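Malate dehydrogenase (PDB 3I0P) probably catalyses the NAD-dependent interconversion of malate and oxaloacetate. Local coordinates at residues S149-A153 against Y231-L235. Numbering follows the deposited sequence.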
ATOM      1  N   SER A 149      11.856 -14.892   5.886  1.00 26.43           N
ATOM      2  CA  SER A 149      10.932 -14.781   7.010  1.00 26.53           C
ATOM      3  C   SER A 149      11.543 -14.085   8.231  1.00 26.85           C
ATOM      4  O   SER A 149      12.592 -14.495   8.746  1.00 27.04           O
ATOM      5  CB  SER A 149      10.417 -16.163   7.399  1.00 26.32           C
ATOM      6  OG  SER A 149       9.964 -16.853   6.253  1.00 26.38           O
ATOM      7  N   SER A 150      10.872 -13.028   8.674  1.00 27.01           N
ATOM      8  CA  SER A 150      11.239 -12.299   9.881  1.00 27.20           C
ATOM      9  C   SER A 150      10.006 -11.742  10.600  1.00 27.11           C
ATOM     10  O   SER A 150      10.086 -11.368  11.773  1.00 27.29           O
ATOM     11  CB  SER A 150      12.189 -11.148   9.531  1.00 27.61           C
ATOM     12  OG  SER A 150      11.502 -10.104   8.848  1.00 28.33           O
ATOM     13  N   VAL A 151       8.879 -11.683   9.889  1.00 26.91           N
ATOM     14  CA  VAL A 151       7.664 -11.024  10.374  1.00 26.79           C
ATOM     15  C   VAL A 151       6.527 -12.027  10.640  1.00 27.07           C
ATOM     16  O   VAL A 151       6.255 -12.911   9.814  1.00 26.93           O
ATOM     17  CB  VAL A 151       7.200  -9.891   9.383  1.00 26.85           C
ATOM     18  CG1 VAL A 151       5.953  -9.158   9.888  1.00 25.40           C
ATOM     19  CG2 VAL A 151       8.329  -8.901   9.118  1.00 25.85           C
ATOM     20  N   ALA A 152       5.871 -11.878  11.794  1.00 27.15           N
ATOM     21  CA  ALA A 152       4.722 -12.714  12.145  1.00 27.61           C
ATOM     22  C   ALA A 152       3.422 -12.146  11.603  1.00 27.81           C
ATOM     23  O   ALA A 152       3.174 -10.939  11.704  1.00 27.99           O
ATOM     24  CB  ALA A 152       4.613 -12.879  13.648  1.00 27.43           C
ATOM     25  N   ALA A 153       2.597 -13.027  11.039  1.00 27.98           N
ATOM     26  CA  ALA A 153       1.211 -12.719  10.679  1.00 28.33           C
ATOM     27  C   ALA A 153       0.442 -12.196  11.897  1.00 28.75           C
ATOM     28  O   ALA A 153       0.930 -12.287  13.029  1.00 29.18           O
ATOM     29  CB  ALA A 153       0.532 -13.961  10.140  1.00 28.08           C
ATOM     30  N   TYR A 231      10.327 -12.666  16.261  1.00 33.74           N
ATOM     31  CA  TYR A 231       9.732 -12.110  15.046  1.00 32.90           C
ATOM     32  C   TYR A 231       9.445 -10.611  15.137  1.00 32.33           C
ATOM     33  O   TYR A 231       9.271 -10.067  16.234  1.00 32.10           O
ATOM     34  CB  TYR A 231       8.448 -12.874  14.697  1.00 33.10           C
ATOM     35  CG  TYR A 231       7.464 -12.974  15.843  1.00 33.43           C
ATOM     36  CD1 TYR A 231       6.640 -11.892  16.180  1.00 33.20           C
ATOM     37  CD2 TYR A 231       7.358 -14.141  16.593  1.00 33.68           C
ATOM     38  CE1 TYR A 231       5.739 -11.974  17.231  1.00 33.73           C
ATOM     39  CE2 TYR A 231       6.458 -14.232  17.653  1.00 34.45           C
ATOM     40  CZ  TYR A 231       5.649 -13.146  17.964  1.00 34.27           C
ATOM     41  OH  TYR A 231       4.751 -13.226  19.005  1.00 34.22           O
ATOM     42  N   LEU A 232       9.415  -9.954  13.976  1.00 31.73           N
ATOM     43  CA  LEU A 232       8.990  -8.553  13.850  1.00 31.05           C
ATOM     44  C   LEU A 232       7.468  -8.452  13.665  1.00 30.62           C
ATOM     45  O   LEU A 232       6.832  -9.376  13.148  1.00 30.39           O
ATOM     46  CB  LEU A 232       9.678  -7.905  12.653  1.00 31.05           C
ATOM     47  CG  LEU A 232      11.178  -7.621  12.693  1.00 30.89           C
ATOM     48  CD1 LEU A 232      11.756  -7.732  11.308  1.00 30.77           C
ATOM     49  CD2 LEU A 232      11.444  -6.252  13.261  1.00 30.82           C
ATOM     50  N   HIS A 233       6.889  -7.333  14.092  1.00 30.22           N
ATOM     51  CA  HIS A 233       5.453  -7.077  13.888  1.00 29.87           C
ATOM     52  C   HIS A 233       5.201  -6.327  12.588  1.00 29.37           C
ATOM     53  O   HIS A 233       6.044  -5.536  12.156  1.00 29.60           O
ATOM     54  CB  HIS A 233       4.858  -6.284  15.054  1.00 29.85           C
ATOM     55  CG  HIS A 233       4.925  -7.005  16.364  1.00 30.23           C
ATOM     56  ND1 HIS A 233       4.196  -8.147  16.623  1.00 30.47           N
ATOM     57  CD2 HIS A 233       5.650  -6.758  17.480  1.00 29.66           C
ATOM     58  CE1 HIS A 233       4.464  -8.566  17.847  1.00 30.64           C
ATOM     59  NE2 HIS A 233       5.341  -7.740  18.388  1.00 30.34           N
ATOM     60  N   PRO A 234       4.036  -6.562  11.962  1.00 28.73           N
ATOM     61  CA  PRO A 234       3.663  -5.759  10.799  1.00 28.44           C
ATOM     62  C   PRO A 234       3.354  -4.318  11.203  1.00 28.15           C
ATOM     63  O   PRO A 234       3.134  -4.041  12.386  1.00 27.95           O
ATOM     64  CB  PRO A 234       2.376  -6.434  10.302  1.00 28.40           C
ATOM     65  CG  PRO A 234       2.282  -7.741  11.037  1.00 28.36           C
ATOM     66  CD  PRO A 234       2.988  -7.529  12.321  1.00 28.50           C
ATOM     67  N   LEU A 235       3.345  -3.407  10.233  1.00 27.98           N
ATOM     68  CA  LEU A 235       2.772  -2.079  10.467  1.00 27.90           C
ATOM     69  C   LEU A 235       1.345  -2.226  11.053  1.00 27.97           C
ATOM     70  O   LEU A 235       0.484  -2.909  10.486  1.00 27.59           O
ATOM     71  CB  LEU A 235       2.792  -1.237   9.188  1.00 27.46           C
ATOM     72  CG  LEU A 235       2.107   0.133   9.167  1.00 27.00           C
ATOM     73  CD1 LEU A 235       2.775   1.132  10.110  1.00 26.03           C
ATOM     74  CD2 LEU A 235       2.052   0.684   7.747  1.00 26.47           C
TER
HETATM   75  O   HOH W   1       2.216  -9.813  14.460  1.00 38.09           O
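Leu232 meets the loop at Ser150 and Ala152 through both of its peptide polar groups. Its N donates to Ser150 O at 2.7 Å, almost straight (175°), and lies in the plane of that carbonyl. Its O accepts from Ala152 N at 3.0 Å. The chains run the same way here, so one residue, Leu232, serves two loop residues on either side of Val151. A further contact comes from Val151 CA, whose C-H points at Leu232 O.

Ala152 O accepts a hydrogen bond from a water 3.1 Å away. This water also lies at the edge of the His233 ring, in its plane, with a weak hydrogen bond with ND1. The far ring nitrogen, NE2, is hydrogen-bonded to Ser208 OG. Tyr231 OH is satisfied beyond the contact too, by Asp157 OD1.

The apolar groups fill in around these bonds. With CG between the backbone N and the carbonyl carbon (chi1 52°), the Tyr231 ring lies beside Ala152, and chi2 of 79° turns a face to it. The methyl CB stands over that face in a CH-pi contact, 3.8 Å from the ring centroid. Val151 splits its branches: CG2 touches Leu232 CB at 3.9 Å, while CG1, anti to the backbone N, lies 4.1 Å from Pro234 CG. Leu232 CD1 packs against Ser150 OG, and its side chain also meets Thr189 and Phe192 of helix 189-197. Leu317 of the second subunit packs on Tyr231.

Ser150 and Val151 both make backbone hydrogen bonds with Leu161, and Val151 also with Ile160. The arrangement is a single parallel beta bridge, centred on Val151 and Leu232. Val151 is both the bridge residue and part of a classic beta bulge, in which Ser150 and Val151 face Leu161. The bridge joins the loop between strands 139-145 and 166-170 to the end of strand 230-232, with the Ser150 side chain about 8 Å from a bound NAD.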